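Local coordinates for protein mosquitocidal toxin (Lysinibacillus sphaericus, PDB 2VSE) that kills mosquito larvae as a holotoxin, probably by ADP-ribosylating target proteins with its enzymatic domain while its ricin-B-like lectin domains bind glycans, at residues Ser424-Glu429 with Gly541-Arg546; Asn430-Gln435 with Phe444-Lys449. All coordinates share one frame; numbering follows the deposited sequence.

Contact 1: residues Ser424-Glu429 with Gly541-Arg546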
ATOM      1  N   SER A 424      -4.687  -7.628 -14.923  1.00 48.26           N
ATOM      2  CA  SER A 424      -5.329  -8.935 -14.966  1.00 48.92           C
ATOM      3  C   SER A 424      -6.849  -8.820 -14.878  1.00 49.10           C
ATOM      4  O   SER A 424      -7.383  -7.797 -14.446  1.00 49.42           O
ATOM      5  CB  SER A 424      -4.787  -9.832 -13.851  1.00 49.11           C
ATOM      6  OG  SER A 424      -5.023  -9.250 -12.577  1.00 50.00           O
ATOM      7  N   SER A 425      -7.540  -9.870 -15.305  1.00 49.20           N
ATOM      8  CA  SER A 425      -8.999  -9.856 -15.394  1.00 48.99           C
ATOM      9  C   SER A 425      -9.656 -10.160 -14.056  1.00 48.96           C
ATOM     10  O   SER A 425      -9.172 -10.994 -13.287  1.00 49.00           O
ATOM     11  CB  SER A 425      -9.471 -10.860 -16.450  1.00 49.02           C
ATOM     12  OG  SER A 425     -10.858 -11.117 -16.339  1.00 48.99           O
ATOM     13  N   LYS A 426     -10.770  -9.491 -13.793  1.00 48.86           N
ATOM     14  CA  LYS A 426     -11.580  -9.756 -12.614  1.00 49.07           C
ATOM     15  C   LYS A 426     -12.028 -11.223 -12.563  1.00 48.91           C
ATOM     16  O   LYS A 426     -12.211 -11.785 -11.481  1.00 48.86           O
ATOM     17  CB  LYS A 426     -12.782  -8.798 -12.595  1.00 49.52           C
ATOM     18  CG  LYS A 426     -13.771  -8.960 -11.437  1.00 49.90           C
ATOM     19  CD  LYS A 426     -13.110  -8.785 -10.089  1.00 51.87           C
ATOM     20  CE  LYS A 426     -14.145  -8.737  -8.970  1.00 52.87           C
ATOM     21  NZ  LYS A 426     -13.528  -9.067  -7.655  1.00 52.94           N
ATOM     22  N   LEU A 427     -12.178 -11.844 -13.733  1.00 48.86           N
ATOM     23  CA  LEU A 427     -12.574 -13.254 -13.825  1.00 48.94           C
ATOM     24  C   LEU A 427     -11.555 -14.195 -13.188  1.00 49.22           C
ATOM     25  O   LEU A 427     -11.913 -15.265 -12.679  1.00 49.27           O
ATOM     26  CB  LEU A 427     -12.799 -13.654 -15.285  1.00 48.89           C
ATOM     27  CG  LEU A 427     -14.130 -13.269 -15.935  1.00 48.39           C
ATOM     28  CD1 LEU A 427     -13.961 -13.112 -17.428  1.00 48.15           C
ATOM     29  CD2 LEU A 427     -15.209 -14.291 -15.619  1.00 47.96           C
ATOM     30  N   ASN A 428     -10.290 -13.779 -13.212  1.00 49.50           N
ATOM     31  CA  ASN A 428      -9.164 -14.586 -12.741  1.00 49.54           C
ATOM     32  C   ASN A 428      -7.935 -13.686 -12.604  1.00 49.92           C
ATOM     33  O   ASN A 428      -7.350 -13.267 -13.606  1.00 50.01           O
ATOM     34  CB  ASN A 428      -8.900 -15.699 -13.760  1.00 49.41           C
ATOM     35  CG  ASN A 428      -7.997 -16.793 -13.234  1.00 48.87           C
ATOM     36  OD1 ASN A 428      -7.038 -16.545 -12.503  1.00 47.99           O
ATOM     37  ND2 ASN A 428      -8.289 -18.021 -13.638  1.00 48.15           N
ATOM     38  N   GLU A 429      -7.545 -13.365 -11.374  1.00 50.25           N
ATOM     39  CA  GLU A 429      -6.487 -12.363 -11.183  1.00 50.83           C
ATOM     40  C   GLU A 429      -5.065 -12.873 -11.478  1.00 50.46           C
ATOM     41  O   GLU A 429      -4.109 -12.099 -11.477  1.00 50.54           O
ATOM     42  CB  GLU A 429      -6.584 -11.702  -9.803  1.00 50.69           C
ATOM     43  CG  GLU A 429      -5.946 -12.470  -8.664  1.00 51.84           C
ATOM     44  CD  GLU A 429      -5.875 -11.643  -7.380  1.00 52.46           C
ATOM     45  OE1 GLU A 429      -5.798 -10.379  -7.463  1.00 53.83           O
ATOM     46  OE2 GLU A 429      -5.888 -12.272  -6.294  1.00 52.93           O
ATOM     47  N   GLY A 541     -19.777  -3.065 -18.920  1.00 49.08           N
ATOM     48  CA  GLY A 541     -19.415  -3.072 -17.507  1.00 48.87           C
ATOM     49  C   GLY A 541     -19.423  -4.442 -16.853  1.00 48.84           C
ATOM     50  O   GLY A 541     -19.209  -4.567 -15.638  1.00 48.70           O
ATOM     51  N   GLY A 542     -19.666  -5.471 -17.660  1.00 48.80           N
ATOM     52  CA  GLY A 542     -19.637  -6.854 -17.204  1.00 48.90           C
ATOM     53  C   GLY A 542     -18.262  -7.266 -16.715  1.00 49.02           C
ATOM     54  O   GLY A 542     -17.283  -6.545 -16.892  1.00 48.95           O
ATOM     55  N   ILE A 543     -18.192  -8.447 -16.121  1.00 49.28           N
ATOM     56  CA  ILE A 543     -16.980  -8.915 -15.457  1.00 49.57           C
ATOM     57  C   ILE A 543     -15.759  -9.008 -16.390  1.00 49.53           C
ATOM     58  O   ILE A 543     -14.634  -8.728 -15.964  1.00 49.81           O
ATOM     59  CB  ILE A 543     -17.246 -10.232 -14.680  1.00 49.35           C
ATOM     60  CG1 ILE A 543     -16.118 -10.522 -13.687  1.00 49.92           C
ATOM     61  CG2 ILE A 543     -17.512 -11.392 -15.636  1.00 49.87           C
ATOM     62  CD1 ILE A 543     -16.464 -11.619 -12.634  1.00 49.84           C
ATOM     63  N   ASN A 544     -15.983  -9.355 -17.654  1.00 49.32           N
ATOM     64  CA  ASN A 544     -14.884  -9.456 -18.617  1.00 49.40           C
ATOM     65  C   ASN A 544     -14.402  -8.101 -19.156  1.00 49.38           C
ATOM     66  O   ASN A 544     -13.588  -8.050 -20.075  1.00 49.85           O
ATOM     67  CB  ASN A 544     -15.255 -10.398 -19.772  1.00 49.35           C
ATOM     68  CG  ASN A 544     -16.441  -9.899 -20.583  1.00 49.03           C
ATOM     69  OD1 ASN A 544     -17.490  -9.569 -20.034  1.00 48.98           O
ATOM     70  ND2 ASN A 544     -16.282  -9.857 -21.898  1.00 49.01           N
ATOM     71  N   GLN A 545     -14.911  -7.012 -18.591  1.00 49.22           N
ATOM     72  CA  GLN A 545     -14.468  -5.663 -18.964  1.00 49.27           C
ATOM     73  C   GLN A 545     -13.858  -4.921 -17.771  1.00 49.43           C
ATOM     74  O   GLN A 545     -13.495  -3.737 -17.868  1.00 49.58           O
ATOM     75  CB  GLN A 545     -15.621  -4.858 -19.542  1.00 48.92           C
ATOM     76  CG  GLN A 545     -16.090  -5.328 -20.910  1.00 48.81           C
ATOM     77  CD  GLN A 545     -17.152  -4.424 -21.484  1.00 48.46           C
ATOM     78  OE1 GLN A 545     -17.604  -3.484 -20.827  1.00 48.57           O
ATOM     79  NE2 GLN A 545     -17.547  -4.688 -22.725  1.00 48.58           N
ATOM     80  N   ARG A 546     -13.742  -5.637 -16.658  1.00 49.19           N
ATOM     81  CA  ARG A 546     -13.234  -5.081 -15.421  1.00 49.29           C
ATOM     82  C   ARG A 546     -11.837  -5.628 -15.158  1.00 49.27           C
ATOM     83  O   ARG A 546     -11.571  -6.825 -15.331  1.00 49.37           O
ATOM     84  CB  ARG A 546     -14.197  -5.391 -14.281  1.00 49.36           C
ATOM     85  CG  ARG A 546     -15.584  -4.821 -14.535  1.00 50.37           C
ATOM     86  CD  ARG A 546     -16.645  -5.361 -13.609  1.00 50.72           C
ATOM     87  NE  ARG A 546     -16.828  -4.485 -12.461  1.00 53.56           N
ATOM     88  CZ  ARG A 546     -17.648  -3.432 -12.420  1.00 53.40           C
ATOM     89  NH1 ARG A 546     -18.392  -3.100 -13.467  1.00 51.71           N
ATOM     90  NH2 ARG A 546     -17.725  -2.716 -11.307  1.00 53.78           N
TER
HETATM   91  O   HOH W   1     -11.370  -8.582 -17.536  1.00 54.37           O
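Ile-543 meets two adjacent residues of the 425-428 turn with different branches: CG1 lies against CG of Lys-426 at 3.6 Å, the two side chains crossing at about a right angle, while CG2 faces CD2 of Leu-427 at 3.7 Å. With CG1 of Ile-543 swung anti to the backbone N (chi1 -165°), both branches reach the turn. Leu-427 also runs side by side with Asn-544, pointing the same way, its CD1 3.8 Å from CB of Asn-544. The amide of that asparagine is turned elsewhere, ND2 bonding to the carbonyl of Leu-523. Between the backbones, Lys-426 N donates to Arg-546 O at 3.2 Å, fairly straight at 163° but tilted from the carbonyl plane. A water donates to the same oxygen and lies 2.8 Å from Ser-425 OG, which accepts from Leu-427 N in an ST turn within the type I turn. The guanidinium of Arg-546 bends back, NH1 bonding to Gly-541 O at 2.7 Å. In this ricin-B-like domain the seam between 3-10 segment 543-545 and the turn after strand 419-425 is therefore apolar at its side chains; the water supplements its one direct backbone bond, and Asp-506, salt-bridged to NE, meets the arginine's charge.

Contact 2: residues Asn430-Gln435 with Phe444-Lys449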
ATOM      1  N   ASN A 430      -4.931 -14.172 -11.730  1.00 50.10           N
ATOM      2  CA  ASN A 430      -3.668 -14.696 -12.219  1.00 49.81           C
ATOM      3  C   ASN A 430      -3.603 -14.797 -13.748  1.00 49.42           C
ATOM      4  O   ASN A 430      -2.633 -15.309 -14.307  1.00 49.17           O
ATOM      5  CB  ASN A 430      -3.286 -16.000 -11.510  1.00 50.17           C
ATOM      6  CG  ASN A 430      -2.424 -15.759 -10.272  1.00 51.22           C
ATOM      7  OD1 ASN A 430      -1.423 -16.443 -10.061  1.00 53.68           O
ATOM      8  ND2 ASN A 430      -2.803 -14.778  -9.455  1.00 52.16           N
ATOM      9  N   LYS A 431      -4.629 -14.277 -14.421  1.00 49.08           N
ATOM     10  CA  LYS A 431      -4.620 -14.179 -15.878  1.00 48.57           C
ATOM     11  C   LYS A 431      -4.277 -12.757 -16.292  1.00 48.39           C
ATOM     12  O   LYS A 431      -5.119 -11.861 -16.215  1.00 48.44           O
ATOM     13  CB  LYS A 431      -5.966 -14.589 -16.469  1.00 48.56           C
ATOM     14  CG  LYS A 431      -6.396 -16.020 -16.214  1.00 48.36           C
ATOM     15  CD  LYS A 431      -5.273 -17.031 -16.362  1.00 49.16           C
ATOM     16  CE  LYS A 431      -5.234 -17.613 -17.758  1.00 49.40           C
ATOM     17  NZ  LYS A 431      -4.986 -19.101 -17.737  1.00 44.80           N
ATOM     18  N   VAL A 432      -3.040 -12.556 -16.728  1.00 48.16           N
ATOM     19  CA  VAL A 432      -2.533 -11.219 -17.028  1.00 48.10           C
ATOM     20  C   VAL A 432      -2.490 -10.923 -18.532  1.00 48.44           C
ATOM     21  O   VAL A 432      -2.411 -11.840 -19.368  1.00 48.29           O
ATOM     22  CB  VAL A 432      -1.115 -10.987 -16.437  1.00 48.27           C
ATOM     23  CG1 VAL A 432      -1.139 -11.036 -14.899  1.00 47.67           C
ATOM     24  CG2 VAL A 432      -0.102 -11.982 -17.015  1.00 47.45           C
ATOM     25  N   ILE A 433      -2.531  -9.633 -18.862  1.00 48.52           N
ATOM     26  CA  ILE A 433      -2.310  -9.172 -20.224  1.00 48.21           C
ATOM     27  C   ILE A 433      -0.822  -9.285 -20.576  1.00 48.41           C
ATOM     28  O   ILE A 433       0.026  -8.613 -19.972  1.00 48.27           O
ATOM     29  CB  ILE A 433      -2.808  -7.730 -20.430  1.00 48.29           C
ATOM     30  CG1 ILE A 433      -4.281  -7.597 -19.989  1.00 48.25           C
ATOM     31  CG2 ILE A 433      -2.589  -7.289 -21.879  1.00 47.42           C
ATOM     32  CD1 ILE A 433      -4.916  -6.251 -20.304  1.00 48.09           C
ATOM     33  N   GLU A 434      -0.528 -10.138 -21.559  1.00 48.40           N
ATOM     34  CA  GLU A 434       0.836 -10.443 -21.964  1.00 48.52           C
ATOM     35  C   GLU A 434       1.122 -10.014 -23.403  1.00 48.74           C
ATOM     36  O   GLU A 434       0.304 -10.223 -24.306  1.00 49.02           O
ATOM     37  CB  GLU A 434       1.094 -11.937 -21.786  1.00 48.57           C
ATOM     38  CG  GLU A 434       2.387 -12.465 -22.389  1.00 48.80           C
ATOM     39  CD  GLU A 434       2.499 -13.959 -22.251  1.00 48.93           C
ATOM     40  OE1 GLU A 434       2.296 -14.673 -23.264  1.00 51.82           O
ATOM     41  OE2 GLU A 434       2.781 -14.426 -21.129  1.00 49.66           O
ATOM     42  N   GLN A 435       2.289  -9.416 -23.615  1.00 48.71           N
ATOM     43  CA  GLN A 435       2.713  -9.069 -24.947  1.00 49.24           C
ATOM     44  C   GLN A 435       3.602 -10.163 -25.537  1.00 49.79           C
ATOM     45  O   GLN A 435       4.723 -10.410 -25.077  1.00 49.39           O
ATOM     46  CB  GLN A 435       3.446  -7.744 -24.940  1.00 49.27           C
ATOM     47  CG  GLN A 435       3.638  -7.160 -26.324  1.00 51.24           C
ATOM     48  CD  GLN A 435       4.732  -6.125 -26.342  1.00 54.19           C
ATOM     49  OE1 GLN A 435       5.563  -6.080 -25.428  1.00 55.02           O
ATOM     50  NE2 GLN A 435       4.756  -5.292 -27.384  1.00 54.17           N
ATOM     51  N   PHE A 444      -2.810 -14.641 -20.450  1.00 48.88           N
ATOM     52  CA  PHE A 444      -1.988 -15.787 -20.076  1.00 48.76           C
ATOM     53  C   PHE A 444      -1.807 -15.889 -18.561  1.00 48.72           C
ATOM     54  O   PHE A 444      -1.907 -14.890 -17.847  1.00 48.83           O
ATOM     55  CB  PHE A 444      -0.627 -15.710 -20.770  1.00 48.53           C
ATOM     56  CG  PHE A 444      -0.213 -16.995 -21.421  1.00 48.25           C
ATOM     57  CD1 PHE A 444       0.546 -17.935 -20.722  1.00 47.25           C
ATOM     58  CD2 PHE A 444      -0.587 -17.273 -22.737  1.00 46.96           C
ATOM     59  CE1 PHE A 444       0.928 -19.136 -21.322  1.00 46.70           C
ATOM     60  CE2 PHE A 444      -0.203 -18.481 -23.344  1.00 47.37           C
ATOM     61  CZ  PHE A 444       0.552 -19.408 -22.634  1.00 46.77           C
ATOM     62  N   SER A 445      -1.547 -17.094 -18.068  1.00 48.74           N
ATOM     63  CA  SER A 445      -1.263 -17.262 -16.647  1.00 48.96           C
ATOM     64  C   SER A 445      -0.035 -16.458 -16.271  1.00 48.85           C
ATOM     65  O   SER A 445       0.922 -16.396 -17.037  1.00 49.20           O
ATOM     66  CB  SER A 445      -1.066 -18.723 -16.297  1.00 48.62           C
ATOM     67  OG  SER A 445      -2.301 -19.396 -16.386  1.00 49.45           O
ATOM     68  N   ASN A 446      -0.070 -15.813 -15.112  1.00 48.55           N
ATOM     69  CA  ASN A 446       1.065 -15.011 -14.704  1.00 48.15           C
ATOM     70  C   ASN A 446       2.262 -15.872 -14.345  1.00 48.01           C
ATOM     71  O   ASN A 446       2.115 -16.917 -13.708  1.00 48.03           O
ATOM     72  CB  ASN A 446       0.722 -14.102 -13.536  1.00 47.86           C
ATOM     73  CG  ASN A 446       1.942 -13.396 -12.997  1.00 47.86           C
ATOM     74  OD1 ASN A 446       2.571 -12.604 -13.690  1.00 47.17           O
ATOM     75  ND2 ASN A 446       2.320 -13.727 -11.776  1.00 48.94           N
ATOM     76  N   SER A 447       3.441 -15.431 -14.773  1.00 47.85           N
ATOM     77  CA  SER A 447       4.702 -15.979 -14.260  1.00 48.06           C
ATOM     78  C   SER A 447       5.760 -14.884 -14.062  1.00 47.85           C
ATOM     79  O   SER A 447       6.963 -15.162 -14.069  1.00 47.46           O
ATOM     80  CB  SER A 447       5.219 -17.138 -15.132  1.00 48.00           C
ATOM     81  OG  SER A 447       5.403 -16.727 -16.471  1.00 48.61           O
ATOM     82  N   ASP A 448       5.287 -13.644 -13.888  1.00 47.70           N
ATOM     83  CA  ASP A 448       6.118 -12.527 -13.423  1.00 47.65           C
ATOM     84  C   ASP A 448       7.241 -12.150 -14.394  1.00 47.90           C
ATOM     85  O   ASP A 448       8.326 -11.750 -13.974  1.00 47.98           O
ATOM     86  CB  ASP A 448       6.685 -12.820 -12.013  1.00 47.42           C
ATOM     87  CG  ASP A 448       5.600 -12.940 -10.953  1.00 46.13           C
ATOM     88  OD1 ASP A 448       4.824 -11.980 -10.798  1.00 47.90           O
ATOM     89  OD2 ASP A 448       5.518 -13.972 -10.269  1.00 43.97           O
ATOM     90  N   LYS A 449       6.962 -12.263 -15.690  1.00 48.30           N
ATOM     91  CA  LYS A 449       7.924 -11.900 -16.734  1.00 48.65           C
ATOM     92  C   LYS A 449       7.732 -10.490 -17.292  1.00 48.67           C
ATOM     93  O   LYS A 449       6.650  -9.915 -17.188  1.00 48.58           O
ATOM     94  CB  LYS A 449       7.942 -12.940 -17.866  1.00 48.92           C
ATOM     95  CG  LYS A 449       6.653 -13.729 -18.066  1.00 49.44           C
ATOM     96  CD  LYS A 449       6.954 -15.148 -18.546  1.00 49.68           C
ATOM     97  CE  LYS A 449       6.923 -15.286 -20.061  1.00 50.79           C
ATOM     98  NZ  LYS A 449       5.591 -15.739 -20.556  1.00 51.95           N
TER
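The ring of Phe-444 and the carboxylate of Glu-434 meet obliquely, their planes 24° apart, with OE1 3.9 Å from ring atom CG. The ring of His-442 also meets that of Phe-444 and gives OE1 of Glu-434 a hydrogen bond from NE2. The other oxygen, OE2, lies 3.7 Å from CB of Phe-444 and forms a salt bridge with Lys-449 NZ at 3.2 Å, its hydrogen bond weak. An extended Glu-434 chain, its CG anti to the backbone N (chi1 170°), carries the carboxylate across to both partners. The strands that carry Glu-434 and Phe-444, 431-436 and 440-445, form an antiparallel hairpin of the beta-trefoil: Val-432 and Phe-444 are a hydrogen-bonded pair (Val-432 N to Phe-444 O 2.8 Å), and Lys-431 and Ser-445 the non-hydrogen-bonded pair next to it. Past the strand end, Asn-446 N still donates to Asn-430 O at 2.7 Å. On the face bearing Lys-431 and Ser-445, the bent lysine chain brings NZ to Ser-445 OG at 3.0 Å; Asp-530 OD1 pairs with the lysine in a salt bridge and hydrogen-bonds to Ser-445 OG. The side chains of Val-432 and Asn-446 cross at a slant, CG1 of Val-432 3.8 Å from CB of Asn-446, whose OD1 accepts from Asp-448 N in an Asx turn.

Overall arrangement
From the N terminus, strand 419-425 belongs to the second of the ricin-B-like lectin regions and ends in the turn that opens contact 1. The chain then turns a corner at 429-430 and continues as strand 431-436, whose return along 440-445 makes contact 2 and closes a short hairpin. Over a hundred residues after the turn, the loop between strands 534-538 and 547-551 comes back to it and closes contact 1, so the hairpin lies wholly within that larger loop. The contacts, with centres about 14 Å apart, meet where Ser-425 N probably bonds to Lys-431 O (3.3 Å). Together they tie the beginning of this trefoil unit to its end and to its first hairpin.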